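Local coordinates for CCMAN5 (Cellulosimicrobium cellulans, PDB 2XSG), which hydrolyses alpha-mannosides as a calcium-containing glycosidase of family GH92, and is probably the glycosidase used to enable mannose-6-phosphate modification of yeast-produced human lysosomal enzymes, at residues A[90-95]-A[215-220]; A[147-152]-A[157-162]; A[597-600]-A[606-609]. One frame throughout, in Å; residues are numbered along the deposited sequence.

Interaction 1. Residues A[90-95]-A[215-220]; sequences ARPGTG and QTWGDD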
loop_
_atom_site.group_PDB
_atom_site.type_symbol
_atom_site.label_atom_id
_atom_site.label_comp_id
_atom_site.label_asym_id
_atom_site.label_seq_id
_atom_site.Cartn_x
_atom_site.Cartn_y
_atom_site.Cartn_z
ATOM N N ALA A 90 -31.547 15.822 -18.463
ATOM C CA ALA A 90 -31.545 14.377 -18.218
ATOM C C ALA A 90 -30.240 14.014 -17.509
ATOM O O ALA A 90 -29.390 14.886 -17.291
ATOM C CB ALA A 90 -31.683 13.584 -19.532
ATOM N N ARG A 91 -30.086 12.743 -17.150
ATOM C CA ARG A 91 -28.858 12.273 -16.508
ATOM C C ARG A 91 -27.663 12.631 -17.413
ATOM O O ARG A 91 -27.727 12.415 -18.620
ATOM C CB ARG A 91 -28.929 10.774 -16.246
ATOM C CG ARG A 91 -27.708 10.221 -15.485
ATOM C CD ARG A 91 -26.640 9.498 -16.354
ATOM N NE ARG A 91 -25.809 8.694 -15.446
ATOM C CZ ARG A 91 -24.720 9.139 -14.823
ATOM N NH1 ARG A 91 -24.253 10.363 -15.076
ATOM N NH2 ARG A 91 -24.074 8.348 -13.973
ATOM N N PRO A 92 -26.595 13.219 -16.837
ATOM C CA PRO A 92 -25.491 13.712 -17.667
ATOM C C PRO A 92 -24.773 12.602 -18.416
ATOM O O PRO A 92 -24.581 11.513 -17.869
ATOM C CB PRO A 92 -24.549 14.338 -16.643
ATOM C CG PRO A 92 -25.469 14.801 -15.545
ATOM C CD PRO A 92 -26.493 13.711 -15.448
ATOM N N GLY A 93 -24.412 12.870 -19.663
ATOM C CA GLY A 93 -23.417 12.048 -20.363
ATOM C C GLY A 93 -22.059 12.373 -19.771
ATOM O O GLY A 93 -21.727 13.546 -19.582
ATOM N N THR A 94 -21.281 11.344 -19.448
ATOM C CA THR A 94 -19.989 11.523 -18.762
ATOM C C THR A 94 -18.979 12.315 -19.588
ATOM O O THR A 94 -18.115 12.967 -19.040
ATOM C CB THR A 94 -19.343 10.170 -18.373
ATOM O OG1 THR A 94 -18.740 9.565 -19.534
ATOM C CG2 THR A 94 -20.366 9.223 -17.770
ATOM N N GLY A 95 -19.090 12.250 -20.911
ATOM C CA GLY A 95 -18.230 13.046 -21.800
ATOM C C GLY A 95 -18.356 14.552 -21.577
ATOM O O GLY A 95 -17.409 15.310 -21.811
ATOM N N GLN A 215 -31.846 18.919 -8.449
ATOM C CA GLN A 215 -32.589 17.893 -9.145
ATOM C C GLN A 215 -31.825 16.587 -9.021
ATOM O O GLN A 215 -30.594 16.589 -8.866
ATOM C CB GLN A 215 -32.744 18.260 -10.609
ATOM C CG GLN A 215 -33.688 19.433 -10.822
ATOM C CD GLN A 215 -34.007 19.655 -12.279
ATOM O OE1 GLN A 215 -33.112 19.833 -13.112
ATOM N NE2 GLN A 215 -35.299 19.647 -12.603
ATOM N N THR A 216 -32.545 15.472 -9.079
ATOM C CA THR A 216 -31.908 14.169 -8.938
ATOM C C THR A 216 -32.207 13.319 -10.143
ATOM O O THR A 216 -33.092 13.652 -10.924
ATOM C CB THR A 216 -32.394 13.435 -7.690
ATOM O OG1 THR A 216 -33.803 13.191 -7.806
ATOM C CG2 THR A 216 -32.095 14.263 -6.430
ATOM N N TRP A 217 -31.460 12.234 -10.289
ATOM C CA TRP A 217 -31.766 11.206 -11.286
ATOM C C TRP A 217 -31.643 9.792 -10.716
ATOM O O TRP A 217 -30.881 9.556 -9.783
ATOM C CB TRP A 217 -30.890 11.354 -12.531
ATOM C CG TRP A 217 -29.489 10.848 -12.372
ATOM C CD1 TRP A 217 -29.084 9.547 -12.387
ATOM C CD2 TRP A 217 -28.303 11.632 -12.194
ATOM N NE1 TRP A 217 -27.722 9.469 -12.221
ATOM C CE2 TRP A 217 -27.216 10.732 -12.103
ATOM C CE3 TRP A 217 -28.050 13.010 -12.115
ATOM C CZ2 TRP A 217 -25.895 11.158 -11.941
ATOM C CZ3 TRP A 217 -26.728 13.441 -11.939
ATOM C CH2 TRP A 217 -25.670 12.513 -11.860
ATOM N N GLY A 218 -32.402 8.869 -11.292
ATOM C CA GLY A 218 -32.284 7.454 -11.002
ATOM C C GLY A 218 -32.011 6.692 -12.288
ATOM O O GLY A 218 -31.578 7.284 -13.317
ATOM N N ASP A 219 -32.291 5.393 -12.251
ATOM C CA ASP A 219 -31.858 4.471 -13.312
ATOM C C ASP A 219 -32.558 4.625 -14.661
ATOM O O ASP A 219 -32.095 4.072 -15.671
ATOM C CB ASP A 219 -31.963 3.034 -12.820
ATOM C CG ASP A 219 -30.943 2.720 -11.735
ATOM O OD1 ASP A 219 -29.738 2.589 -12.063
ATOM O OD2 ASP A 219 -31.356 2.615 -10.559
ATOM N N ASP A 220 -33.672 5.347 -14.676
ATOM C CA ASP A 220 -34.359 5.689 -15.932
ATOM C C ASP A 220 -33.770 6.929 -16.613
ATOM O O ASP A 220 -34.324 7.412 -17.592
ATOM C CB ASP A 220 -35.870 5.852 -15.723
ATOM C CG ASP A 220 -36.248 7.038 -14.794
ATOM O OD1 ASP A 220 -35.388 7.879 -14.435
ATOM O OD2 ASP A 220 -37.446 7.106 -14.415
#
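NH1 of Arg91, whose side chain crosses the indole of Trp217, is gripped by three oxygens. It gives a hydrogen bond to its neighbour's carbonyl, Pro92 O, at 3.0 Å, forms a salt bridge with Asp162 OD2 and bonds to Tyr97 OH. On the other terminal nitrogen, NH2 is paired with Asp233 OD1, the same carboxylate oxygen that accepts the indole N-H of Trp217. One carboxylate oxygen thus ties the arginine to the tryptophan it packs against, and the two acids would balance the arginine's charge.

The touching itself is mostly aliphatic. Arg91 CG sits 3.3 Å from the centroid of the five-membered ring of Trp217, a mere 8° off the ring normal, in a close CH-pi contact. From there the chain bends at chi2 (-101°), which carries the guanidinium out past the rim of the indole, so that Trp217 CZ2 sits over one face of it, 3.6 Å from Arg91 NH1; the two planes are 38° apart. Pro92 extends the cover on the same face of the indole: its CD lies 3.8 Å from the centroid of the six-membered ring and 3.5 Å from Trp217 CZ3. Arginine suits this place because one side chain supplies both methylenes for an aromatic face and a charged end for nearby acids; proline adds a rigid apolar ring.

The contact belongs to the N-terminal domain. Segment 90-95, in the loop that follows edge strand 80-84, reaches Trp217 at the end of strand 212-217 in the same antiparallel sheet, while the indole also rests on Ile237 of strand 235-240 and on Val160 and Asp162 of strand 158-162.

Interaction 2. Residues A[147-152]-A[157-162]; sequences HRYAFP and PSLVVD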
loop_
_atom_site.group_PDB
_atom_site.type_symbol
_atom_site.label_atom_id
_atom_site.label_comp_id
_atom_site.label_asym_id
_atom_site.label_seq_id
_atom_site.Cartn_x
_atom_site.Cartn_y
_atom_site.Cartn_z
ATOM N N HIS A 147 -14.276 21.249 -0.718
ATOM C CA HIS A 147 -14.144 21.851 -2.044
ATOM C C HIS A 147 -14.353 23.368 -1.968
ATOM O O HIS A 147 -15.275 23.852 -1.272
ATOM C CB HIS A 147 -15.220 21.313 -2.981
ATOM C CG HIS A 147 -15.226 19.824 -3.133
ATOM N ND1 HIS A 147 -15.104 19.204 -4.359
ATOM C CD2 HIS A 147 -15.380 18.833 -2.222
ATOM C CE1 HIS A 147 -15.150 17.895 -4.197
ATOM N NE2 HIS A 147 -15.319 17.641 -2.911
ATOM N N ARG A 148 -13.502 24.102 -2.687
ATOM C CA ARG A 148 -13.733 25.525 -2.990
ATOM C C ARG A 148 -13.542 25.795 -4.487
ATOM O O ARG A 148 -12.451 25.548 -5.035
ATOM C CB ARG A 148 -12.795 26.426 -2.172
ATOM C CG ARG A 148 -13.066 27.914 -2.360
ATOM C CD ARG A 148 -12.269 28.740 -1.382
ATOM N NE ARG A 148 -10.826 28.477 -1.480
ATOM C CZ ARG A 148 -9.964 28.779 -0.518
ATOM N NH1 ARG A 148 -10.409 29.331 0.613
ATOM N NH2 ARG A 148 -8.667 28.521 -0.671
ATOM N N TYR A 149 -14.594 26.303 -5.134
ATOM C CA TYR A 149 -14.601 26.577 -6.577
ATOM C C TYR A 149 -14.817 28.048 -6.878
ATOM O O TYR A 149 -15.653 28.706 -6.242
ATOM C CB TYR A 149 -15.718 25.778 -7.274
ATOM C CG TYR A 149 -15.535 24.294 -7.188
ATOM C CD1 TYR A 149 -16.260 23.543 -6.272
ATOM C CD2 TYR A 149 -14.630 23.635 -8.024
ATOM C CE1 TYR A 149 -16.093 22.168 -6.185
ATOM C CE2 TYR A 149 -14.451 22.262 -7.936
ATOM C CZ TYR A 149 -15.178 21.535 -7.009
ATOM O OH TYR A 149 -15.012 20.176 -6.910
ATOM N N ALA A 150 -14.070 28.570 -7.844
ATOM C CA ALA A 150 -14.327 29.914 -8.380
ATOM C C ALA A 150 -14.725 29.839 -9.840
ATOM O O ALA A 150 -13.911 29.466 -10.675
ATOM C CB ALA A 150 -13.083 30.823 -8.207
ATOM N N PHE A 151 -15.963 30.212 -10.159
ATOM C CA PHE A 151 -16.475 30.155 -11.540
ATOM C C PHE A 151 -16.345 31.516 -12.225
ATOM O O PHE A 151 -16.335 32.531 -11.543
ATOM C CB PHE A 151 -17.953 29.758 -11.530
ATOM C CG PHE A 151 -18.198 28.310 -11.215
ATOM C CD1 PHE A 151 -18.070 27.837 -9.916
ATOM C CD2 PHE A 151 -18.586 27.428 -12.223
ATOM C CE1 PHE A 151 -18.320 26.490 -9.617
ATOM C CE2 PHE A 151 -18.837 26.087 -11.935
ATOM C CZ PHE A 151 -18.698 25.616 -10.633
ATOM N N PRO A 152 -16.265 31.551 -13.571
ATOM C CA PRO A 152 -16.140 32.890 -14.184
ATOM C C PRO A 152 -17.353 33.775 -13.871
ATOM O O PRO A 152 -18.481 33.289 -13.765
ATOM C CB PRO A 152 -16.054 32.588 -15.688
ATOM C CG PRO A 152 -15.533 31.157 -15.762
ATOM C CD PRO A 152 -16.147 30.467 -14.571
ATOM N N PRO A 157 -23.176 28.722 -11.727
ATOM C CA PRO A 157 -22.391 27.594 -11.221
ATOM C C PRO A 157 -23.257 26.380 -10.927
ATOM O O PRO A 157 -24.419 26.504 -10.509
ATOM C CB PRO A 157 -21.809 28.128 -9.899
ATOM C CG PRO A 157 -21.895 29.625 -10.003
ATOM C CD PRO A 157 -23.204 29.820 -10.742
ATOM N N SER A 158 -22.693 25.207 -11.170
ATOM C CA SER A 158 -23.384 23.976 -10.847
ATOM C C SER A 158 -22.369 22.895 -10.465
ATOM O O SER A 158 -21.233 22.883 -10.952
ATOM C CB SER A 158 -24.250 23.552 -12.033
ATOM O OG SER A 158 -24.734 22.247 -11.846
ATOM N N LEU A 159 -22.776 22.006 -9.572
ATOM C CA LEU A 159 -21.965 20.854 -9.245
ATOM C C LEU A 159 -22.825 19.632 -9.467
ATOM O O LEU A 159 -23.929 19.549 -8.929
ATOM C CB LEU A 159 -21.497 20.907 -7.780
ATOM C CG LEU A 159 -20.577 22.055 -7.352
ATOM C CD1 LEU A 159 -20.228 21.950 -5.883
ATOM C CD2 LEU A 159 -19.287 22.052 -8.167
ATOM N N VAL A 160 -22.333 18.714 -10.284
ATOM C CA VAL A 160 -22.984 17.437 -10.493
ATOM C C VAL A 160 -22.408 16.500 -9.442
ATOM O O VAL A 160 -21.176 16.443 -9.279
ATOM C CB VAL A 160 -22.683 16.884 -11.895
ATOM C CG1 VAL A 160 -23.152 15.444 -12.028
ATOM C CG2 VAL A 160 -23.331 17.764 -12.965
ATOM N N VAL A 161 -23.283 15.795 -8.729
ATOM C CA VAL A 161 -22.845 14.776 -7.786
ATOM C C VAL A 161 -23.254 13.439 -8.414
ATOM O O VAL A 161 -24.417 13.081 -8.385
ATOM C CB VAL A 161 -23.467 14.990 -6.372
ATOM C CG1 VAL A 161 -22.978 13.944 -5.378
ATOM C CG2 VAL A 161 -23.193 16.409 -5.849
ATOM N N ASP A 162 -22.294 12.741 -9.017
ATOM C CA ASP A 162 -22.553 11.498 -9.743
ATOM C C ASP A 162 -22.278 10.288 -8.843
ATOM O O ASP A 162 -21.118 10.025 -8.437
ATOM C CB ASP A 162 -21.685 11.461 -10.995
ATOM C CG ASP A 162 -22.109 10.402 -11.983
ATOM O OD1 ASP A 162 -22.556 9.307 -11.581
ATOM O OD2 ASP A 162 -22.007 10.660 -13.194
#
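Tyr149 and Phe151 both set CG anti to their carbonyl carbons (chi1 -64° and -74°), and Leu159 does the same from the facing strand (chi1 -63°); their CB atoms already point across, and this torsion lays the groups so that they meet. Two residues apart on an extended chain, the rings emerge on one side of it. Leu159 CD2 lies over a face of the Tyr149 ring, 3.8 Å from Tyr149 CE1, and also approaches Phe151 at the edge of its ring, where Phe151 CZ is 4.4 Å away. The rigid ring of Pro157 offers a CB-H to the centre of the Phe151 face in a CH-pi contact, with CB 3.7 Å from the centroid. Tyrosine can join this apolar layer because its hydroxyl is satisfied: Tyr149 OH and His147 ND1 share a 2.7 Å hydrogen bond, and His147 NE2 bonds in turn to His64.

No backbone bond joins the strands, since they belong to different sheets. Strand 144-150 lies between strands 133-140 and 248-255, strand 158-162 between 80-84 and 235-240, and the two sheets pack face to face, as in a beta-sandwich, with these side chains, Pro83 and Phe240 between them.

Interaction 3. Residues A[597-600]-A[606-609]; sequences LFNY and LTQK
Leu606 opens the contact by resting on Phe598, where helix 604-616 packs against the turn that precedes it, in the catalytic domain; the family's domain is an (alpha/alpha)6 barrel. Leu606 CB lies over one face of the Phe598 ring, offset toward its rim, 3.8 Å from the centroid in a CH-pi contact, and Leu606 CD1 follows along the ring to 3.7 Å from Phe598 CE2. A flat apolar ring suits a place between Leu606 and the rings of Phe571 and Trp610.

Thr607 comes next and turns its hydroxyl toward the turn. With chi1 at -81°, OG1 is anti to the carbonyl carbon and reaches the start of that turn, at the edge of the Phe598 ring and in its plane, 3.1 Å from Phe598 CB. Asn599 N gives OG1 a weak, bent hydrogen bond (3.3 Å, 129°), while Pro595 O is its stronger partner. Threonine thus couples a helix to a turn by a small hydroxyl, and its CB packs against Asn599 OD1 at 3.3 Å. The turn is itself closed by Tyr600 N bonding to Leu597 O. Asn599 crosses Thr607 at about a right angle, and its ND2 is held by Gln688 OE1 and Val689 O, which fixes the rotation of the amide.

Gln608 continues the helix and bonds through OE1 to Val721 N, leaving its amide nitrogen to face the turn. A water bridges the gap, accepting from Gln608 NE2 at 3.0 Å and lying 2.9 Å from Asn599 OD1, toward which it appears to donate.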
loop_
_atom_site.group_PDB
_atom_site.type_symbol
_atom_site.label_atom_id
_atom_site.label_comp_id
_atom_site.label_asym_id
_atom_site.label_seq_id
_atom_site.Cartn_x
_atom_site.Cartn_y
_atom_site.Cartn_z
ATOM N N LEU A 597 19.488 -11.121 1.444
ATOM C CA LEU A 597 19.877 -12.489 1.822
ATOM C C LEU A 597 21.376 -12.779 1.760
ATOM O O LEU A 597 21.839 -13.809 2.258
ATOM C CB LEU A 597 19.073 -13.531 1.040
ATOM C CG LEU A 597 17.553 -13.345 1.156
ATOM C CD1 LEU A 597 16.811 -14.450 0.417
ATOM C CD2 LEU A 597 17.110 -13.273 2.613
ATOM N N PHE A 598 22.134 -11.872 1.153
ATOM C CA PHE A 598 23.586 -11.993 1.145
ATOM C C PHE A 598 24.182 -11.947 2.553
ATOM O O PHE A 598 25.254 -12.520 2.783
ATOM C CB PHE A 598 24.222 -10.938 0.235
ATOM C CG PHE A 598 23.976 -11.167 -1.224
ATOM C CD1 PHE A 598 23.088 -10.345 -1.930
ATOM C CD2 PHE A 598 24.633 -12.193 -1.905
ATOM C CE1 PHE A 598 22.876 -10.522 -3.303
ATOM C CE2 PHE A 598 24.427 -12.384 -3.274
ATOM C CZ PHE A 598 23.535 -11.546 -3.975
ATOM N N ASN A 599 23.479 -11.286 3.485
ATOM C CA ASN A 599 23.832 -11.292 4.905
ATOM C C ASN A 599 23.848 -12.718 5.466
ATOM O O ASN A 599 24.593 -13.026 6.387
ATOM C CB ASN A 599 22.815 -10.480 5.722
ATOM C CG ASN A 599 22.954 -8.978 5.542
ATOM O OD1 ASN A 599 23.843 -8.490 4.845
ATOM N ND2 ASN A 599 22.051 -8.231 6.177
ATOM N N TYR A 600 23.006 -13.578 4.907
ATOM C CA TYR A 600 22.888 -14.962 5.362
ATOM C C TYR A 600 23.915 -15.872 4.727
ATOM O O TYR A 600 24.195 -16.943 5.261
ATOM C CB TYR A 600 21.501 -15.519 5.055
ATOM C CG TYR A 600 20.356 -14.890 5.831
ATOM C CD1 TYR A 600 19.820 -13.650 5.446
ATOM C CD2 TYR A 600 19.783 -15.543 6.925
ATOM C CE1 TYR A 600 18.751 -13.077 6.138
ATOM C CE2 TYR A 600 18.691 -14.968 7.624
ATOM C CZ TYR A 600 18.183 -13.738 7.207
ATOM O OH TYR A 600 17.137 -13.141 7.875
ATOM N N LEU A 606 27.526 -7.442 -0.309
ATOM C CA LEU A 606 26.688 -7.553 -1.503
ATOM C C LEU A 606 25.257 -7.090 -1.244
ATOM O O LEU A 606 24.615 -6.527 -2.124
ATOM C CB LEU A 606 26.705 -8.979 -2.080
ATOM C CG LEU A 606 28.029 -9.501 -2.687
ATOM C CD1 LEU A 606 27.842 -10.933 -3.124
ATOM C CD2 LEU A 606 28.523 -8.636 -3.867
ATOM N N THR A 607 24.770 -7.323 -0.031
ATOM C CA THR A 607 23.476 -6.804 0.410
ATOM C C THR A 607 23.517 -5.273 0.383
ATOM O O THR A 607 22.639 -4.623 -0.194
ATOM C CB THR A 607 23.086 -7.379 1.797
ATOM O OG1 THR A 607 22.531 -8.691 1.623
ATOM C CG2 THR A 607 22.040 -6.496 2.524
ATOM N N GLN A 608 24.581 -4.709 0.944
ATOM C CA GLN A 608 24.771 -3.261 0.941
ATOM C C GLN A 608 24.776 -2.694 -0.467
ATOM O O GLN A 608 24.090 -1.707 -0.742
ATOM C CB GLN A 608 26.067 -2.896 1.663
ATOM C CG GLN A 608 26.018 -3.241 3.139
ATOM C CD GLN A 608 27.369 -3.655 3.692
ATOM O OE1 GLN A 608 28.411 -3.117 3.303
ATOM N NE2 GLN A 608 27.355 -4.609 4.606
ATOM N N LYS A 609 25.536 -3.325 -1.358
ATOM C CA LYS A 609 25.586 -2.899 -2.757
ATOM C C LYS A 609 24.204 -2.902 -3.391
ATOM O O LYS A 609 23.773 -1.895 -3.973
ATOM C CB LYS A 609 26.523 -3.793 -3.582
ATOM C CG LYS A 609 26.716 -3.309 -5.037
ATOM C CD LYS A 609 27.528 -4.284 -5.930
ATOM C CE LYS A 609 26.771 -5.605 -6.116
ATOM N NZ LYS A 609 27.413 -6.501 -7.109
HETATM O O HOH W 1 24.689 -5.771 5.348
#

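How the interactions relate
Interactions 1 and 2 form one neighbourhood in the N-terminal domain. Their centres are about 17 Å apart, and interaction 2 is nested along the chain within the loop closed by interaction 1. They meet directly: the salt bridge between Arg91 NH1 and Asp162 OD2, at 2.9 Å, is the junction, and Trp217 CH2 packs at 3.7 Å from Val161 O. Both thus lean on strand 158-162. Interaction 3 lies across the molecule in the catalytic domain, its centre about 59 Å from that of interaction 1 and 55 Å from that of interaction 2. It follows soon in sequence after Asn588 and Glu589, which bind calcium with Asp662, but none of the three contacts contains a calcium ligand.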